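Local coordinates for protein Keto/oxoacid ferredoxin oxidoreductase, gamma subunit (Geobacter sulfurreducens, PDB 3ON3) that probably serves as the gamma subunit of an oxidoreductase that oxidises 2-oxoacids and passes the electrons to ferredoxin, at residues 22-27 with 131-136; 75-80 with 116-121. One frame throughout, in Å; residues are numbered along the deposited sequence.

Interaction 1 (22-27 with 131-136); sequences GVIMAE and ANIVAL
Ile133 is the first residue of 131-136 to touch 22-27. Its CD1 meets CD1 of Ile24 at 4.0 Å, methyl to methyl, with the two side chains at about a right angle. The Ile133 chain is bent (chi2 -49°), which brings CD1 round to that methyl. Val155 of helix 148-157 touches both isoleucines, and Ala170 and Phe171 of helix 164-181 close in on Ile133. This is helix-on-helix packing in an alpha/beta fold. The axes of the two segments come within 10.8 Å and cross at -38°, running roughly the same way. Met25 of helix 18-32 and Leu136 of helix 131-143 both reach Phe10 of strand 6-12 in the mixed sheet. Leu136 lies one turn beyond Ile133. Its CA is the nearest of 131-136 to segment 22-27, 7.6 Å from Met25 CA. Its CG stands anti to the backbone N (chi1 -172°), which carries the two methyls toward helix 18-32. CD1 packs on CG2 of Ile24 at 4.1 Å. With an alanine in its place, the CG2 methyl of Ile24 would probably lose its neighbour and a gap would be likely between the helices. CD2 turns to selenomethionine Met25, but its very short approach to CG there is doubtful.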
loop_
_atom_site.group_PDB
_atom_site.type_symbol
_atom_site.label_atom_id
_atom_site.label_comp_id
_atom_site.label_asym_id
_atom_site.label_seq_id
_atom_site.Cartn_x
_atom_site.Cartn_y
_atom_site.Cartn_z
ATOM N N GLY B 22 5.784 -3.697 1.799
ATOM C CA GLY B 22 6.127 -3.055 0.551
ATOM C C GLY B 22 6.146 -1.552 0.710
ATOM O O GLY B 22 7.083 -0.873 0.277
ATOM N N VAL B 23 5.107 -1.025 1.344
ATOM C CA VAL B 23 5.016 0.412 1.544
ATOM C C VAL B 23 6.168 0.957 2.409
ATOM O O VAL B 23 6.823 1.933 2.040
ATOM C CB VAL B 23 3.672 0.813 2.132
ATOM C CG1 VAL B 23 3.765 2.221 2.698
ATOM C CG2 VAL B 23 2.573 0.695 1.062
ATOM N N ILE B 24 6.399 0.320 3.553
ATOM C CA ILE B 24 7.536 0.644 4.410
ATOM C C ILE B 24 8.881 0.644 3.655
ATOM O O ILE B 24 9.664 1.598 3.757
ATOM C CB ILE B 24 7.596 -0.306 5.612
ATOM C CG1 ILE B 24 6.387 -0.071 6.519
ATOM C CG2 ILE B 24 8.893 -0.115 6.382
ATOM C CD1 ILE B 24 6.259 -1.073 7.633
HETATM N N MSE B 25 9.131 -0.404 2.872
HETATM C CA MSE B 25 10.351 -0.469 2.064
HETATM C C MSE B 25 10.468 0.676 1.066
HETATM O O MSE B 25 11.557 1.218 0.877
HETATM C CB MSE B 25 10.458 -1.798 1.305
HETATM C CG MSE B 25 11.201 -2.893 2.028
HETATM SE SE MSE B 25 13.119 -2.587 2.280
HETATM C CE MSE B 25 13.444 -1.483 0.720
ATOM N N ALA B 26 9.359 1.021 0.404
ATOM C CA ALA B 26 9.357 2.105 -0.574
ATOM C C ALA B 26 9.657 3.473 0.073
ATOM O O ALA B 26 10.412 4.283 -0.478
ATOM C CB ALA B 26 8.007 2.140 -1.362
ATOM N N GLU B 27 9.059 3.724 1.235
ATOM C CA GLU B 27 9.258 4.982 1.961
ATOM C C GLU B 27 10.639 5.068 2.643
ATOM O O GLU B 27 11.196 6.157 2.801
ATOM C CB GLU B 27 8.101 5.216 2.946
ATOM C CG GLU B 27 6.763 5.519 2.230
ATOM C CD GLU B 27 5.522 5.441 3.122
ATOM O OE1 GLU B 27 5.640 5.039 4.296
ATOM O OE2 GLU B 27 4.412 5.775 2.633
ATOM N N ALA B 131 4.841 -10.181 12.077
ATOM C CA ALA B 131 5.768 -11.067 11.367
ATOM C C ALA B 131 6.311 -10.386 10.122
ATOM O O ALA B 131 7.481 -10.542 9.788
ATOM C CB ALA B 131 5.108 -12.393 11.027
ATOM N N ASN B 132 5.466 -9.604 9.457
ATOM C CA ASN B 132 5.901 -8.806 8.311
ATOM C C ASN B 132 7.003 -7.801 8.647
ATOM O O ASN B 132 7.783 -7.443 7.777
ATOM C CB ASN B 132 4.716 -8.079 7.670
ATOM C CG ASN B 132 4.021 -7.123 8.630
ATOM O OD1 ASN B 132 3.995 -7.335 9.848
ATOM N ND2 ASN B 132 3.455 -6.061 8.081
ATOM N N ILE B 133 7.049 -7.346 9.901
ATOM C CA ILE B 133 8.074 -6.390 10.350
ATOM C C ILE B 133 9.380 -7.133 10.567
ATOM O O ILE B 133 10.433 -6.676 10.158
ATOM C CB ILE B 133 7.673 -5.624 11.658
ATOM C CG1 ILE B 133 6.309 -4.945 11.500
ATOM C CG2 ILE B 133 8.737 -4.580 12.046
ATOM C CD1 ILE B 133 6.167 -4.114 10.208
ATOM N N VAL B 134 9.291 -8.297 11.197
ATOM C CA VAL B 134 10.426 -9.213 11.255
ATOM C C VAL B 134 11.048 -9.458 9.881
ATOM O O VAL B 134 12.257 -9.327 9.709
ATOM C CB VAL B 134 10.046 -10.549 11.850
ATOM C CG1 VAL B 134 11.304 -11.439 11.971
ATOM C CG2 VAL B 134 9.391 -10.355 13.201
ATOM N N ALA B 135 10.214 -9.787 8.901
ATOM C CA ALA B 135 10.694 -10.116 7.562
ATOM C C ALA B 135 11.345 -8.897 6.910
ATOM O O ALA B 135 12.289 -9.006 6.137
ATOM C CB ALA B 135 9.539 -10.622 6.707
ATOM N N LEU B 136 10.815 -7.731 7.237
ATOM C CA LEU B 136 11.284 -6.478 6.674
ATOM C C LEU B 136 12.679 -6.162 7.214
ATOM O O LEU B 136 13.563 -5.722 6.468
ATOM C CB LEU B 136 10.289 -5.375 7.033
ATOM C CG LEU B 136 10.402 -3.973 6.449
ATOM C CD1 LEU B 136 11.545 -3.195 7.125
ATOM C CD2 LEU B 136 10.548 -4.023 4.931
#

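Interaction 2 (75-80 with 116-121)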
loop_
_atom_site.group_PDB
_atom_site.type_symbol
_atom_site.label_atom_id
_atom_site.label_comp_id
_atom_site.label_asym_id
_atom_site.label_seq_id
_atom_site.Cartn_x
_atom_site.Cartn_y
_atom_site.Cartn_z
ATOM N N LEU B 75 10.788 -12.451 -0.748
ATOM C CA LEU B 75 10.337 -13.007 0.509
ATOM C C LEU B 75 9.183 -13.950 0.235
ATOM O O LEU B 75 8.284 -13.601 -0.501
ATOM C CB LEU B 75 9.852 -11.901 1.437
ATOM C CG LEU B 75 9.087 -12.492 2.624
ATOM C CD1 LEU B 75 10.052 -13.176 3.593
ATOM C CD2 LEU B 75 8.267 -11.425 3.337
ATOM N N ALA B 76 9.215 -15.134 0.835
ATOM C CA ALA B 76 8.093 -16.068 0.784
ATOM C C ALA B 76 7.777 -16.600 2.180
ATOM O O ALA B 76 8.553 -17.357 2.759
ATOM C CB ALA B 76 8.388 -17.226 -0.179
ATOM N N LEU B 77 6.626 -16.214 2.716
ATOM C CA LEU B 77 6.247 -16.646 4.057
ATOM C C LEU B 77 5.509 -17.995 4.050
ATOM O O LEU B 77 5.357 -18.635 5.096
ATOM C CB LEU B 77 5.410 -15.560 4.754
ATOM C CG LEU B 77 6.163 -14.308 5.233
ATOM C CD1 LEU B 77 5.196 -13.265 5.801
ATOM C CD2 LEU B 77 7.254 -14.664 6.257
ATOM N N THR B 78 5.062 -18.417 2.866
ATOM C CA THR B 78 4.377 -19.705 2.696
ATOM C C THR B 78 4.967 -20.516 1.545
ATOM O O THR B 78 5.508 -19.948 0.597
ATOM C CB THR B 78 2.865 -19.526 2.399
ATOM O OG1 THR B 78 2.694 -19.010 1.073
ATOM C CG2 THR B 78 2.207 -18.589 3.412
ATOM N N GLN B 79 4.854 -21.839 1.642
ATOM C CA GLN B 79 5.271 -22.779 0.583
ATOM C C GLN B 79 4.660 -22.430 -0.773
ATOM O O GLN B 79 5.338 -22.404 -1.802
ATOM C CB GLN B 79 4.873 -24.212 0.963
ATOM C CG GLN B 79 5.418 -25.291 0.029
ATOM C CD GLN B 79 6.932 -25.359 0.055
ATOM O OE1 GLN B 79 7.528 -25.731 1.061
ATOM N NE2 GLN B 79 7.560 -25.000 -1.056
ATOM N N GLU B 80 3.359 -22.182 -0.740
ATOM C CA GLU B 80 2.581 -21.658 -1.862
ATOM C C GLU B 80 3.216 -20.449 -2.557
ATOM O O GLU B 80 3.352 -20.424 -3.775
ATOM C CB GLU B 80 1.182 -21.284 -1.365
ATOM C CG GLU B 80 0.322 -22.478 -0.915
ATOM C CD GLU B 80 0.980 -23.359 0.166
ATOM O OE1 GLU B 80 1.830 -22.861 0.948
ATOM O OE2 GLU B 80 0.633 -24.565 0.232
ATOM N N ASN B 116 12.853 -18.862 11.401
ATOM C CA ASN B 116 11.495 -18.886 11.921
ATOM C C ASN B 116 10.880 -17.493 12.031
ATOM O O ASN B 116 10.572 -17.030 13.120
ATOM C CB ASN B 116 11.456 -19.611 13.271
ATOM C CG ASN B 116 12.338 -18.953 14.321
ATOM O OD1 ASN B 116 13.229 -18.153 14.008
ATOM N ND2 ASN B 116 12.094 -19.293 15.577
ATOM N N ILE B 117 10.701 -16.843 10.887
ATOM C CA ILE B 117 10.149 -15.488 10.826
ATOM C C ILE B 117 8.853 -15.316 11.604
ATOM O O ILE B 117 8.709 -14.397 12.415
ATOM C CB ILE B 117 9.869 -15.059 9.376
ATOM C CG1 ILE B 117 11.173 -15.010 8.571
ATOM C CG2 ILE B 117 9.196 -13.697 9.359
ATOM C CD1 ILE B 117 10.989 -14.878 7.051
ATOM N N ILE B 118 7.897 -16.189 11.331
ATOM C CA ILE B 118 6.575 -16.064 11.925
ATOM C C ILE B 118 6.649 -16.300 13.431
ATOM O O ILE B 118 6.019 -15.603 14.217
ATOM C CB ILE B 118 5.561 -17.032 11.254
ATOM C CG1 ILE B 118 4.969 -16.394 9.993
ATOM C CG2 ILE B 118 4.415 -17.307 12.181
ATOM C CD1 ILE B 118 5.221 -17.140 8.729
ATOM N N ASN B 119 7.458 -17.271 13.823
ATOM C CA ASN B 119 7.553 -17.681 15.207
ATOM C C ASN B 119 8.400 -16.725 16.023
ATOM O O ASN B 119 8.206 -16.579 17.227
ATOM C CB ASN B 119 8.138 -19.080 15.284
ATOM C CG ASN B 119 7.589 -19.862 16.438
ATOM O OD1 ASN B 119 8.203 -19.924 17.504
ATOM N ND2 ASN B 119 6.416 -20.454 16.245
ATOM N N THR B 120 9.355 -16.084 15.364
ATOM C CA THR B 120 10.068 -14.980 15.987
ATOM C C THR B 120 9.037 -13.933 16.414
ATOM O O THR B 120 8.965 -13.562 17.586
ATOM C CB THR B 120 11.100 -14.344 15.035
ATOM O OG1 THR B 120 12.177 -15.268 14.796
ATOM C CG2 THR B 120 11.659 -13.058 15.645
ATOM N N ALA B 121 8.226 -13.476 15.461
ATOM C CA ALA B 121 7.189 -12.495 15.750
ATOM C C ALA B 121 6.283 -12.979 16.872
ATOM O O ALA B 121 5.994 -12.236 17.818
ATOM C CB ALA B 121 6.361 -12.206 14.485
#
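Leu77 and Ile118 bring the two backbones nearest, with 7.9 Å between Leu77 CA and Ile118 CA. Segment 75-80 leaves the end of strand 71-76, turns at Leu77 and Thr78, and enters helix 79-85. Thr78 is the N-cap of that helix, with OG1 bonded to Ala81 N. Segment 116-121 holds Asn116, at the N-cap position, and the first turn of helix 117-125. It follows strand 111-115, outermost in the sheet of this chain. The contact therefore joins the C-terminal end of one parallel strand to the first turn of a helix that follows another. Ile117 is the central side chain. Its CG2 and CD1 both touch the single methyl CD2 of Leu77, CG2 at 3.8 Å, and the two side chains cross at about a right angle. The CD1 methyl of Ile117 also reaches CD1 of Leu75 at 4.0 Å. Leu96 of strand 93-98 packs on both Leu75 and Ile117. Ile118 CD1 comes to Leu77 CD2 at 4.0 Å and lies beside the Leu77 O. Within the helix turn, Asn116 O accepts from both Thr120 N and Thr120 OG1. The hydroxyl sits at 2.9 Å from Asn116 O and lies above the carbonyl plane. Ile118 N is taken by Asp98 OD2. Across the contact itself there is only carbon packing and one contact of a methyl with the backbone oxygen of Leu77. The fit thus rests on shape and burial, while the polar bonds lie within each segment or run to other parts of the chain, such as Asp98 and Lys177.

Interactions 1 and 2 lie side by side, with centres about 13 Å apart. Helix 131-143 joins them. Ile133 and Leu136 serve interaction 1, while Ala131, Val134 and Ala135 meet residues of interaction 2. Ala131 CA lies 3.4 Å from Ala121 CB, and Ala135 CB lies 3.7 Å from Leu75 CD2. The small alanine side chains are consistent with this close approach. Helices 117-125 and 131-143 follow each other in the chain, and both segments of interaction 2 fall, in sequence, between the two segments of interaction 1. Together the contacts pack three helices and the end of a central strand into one continuous core. This geometry links neither contact to a ligand or catalytic site.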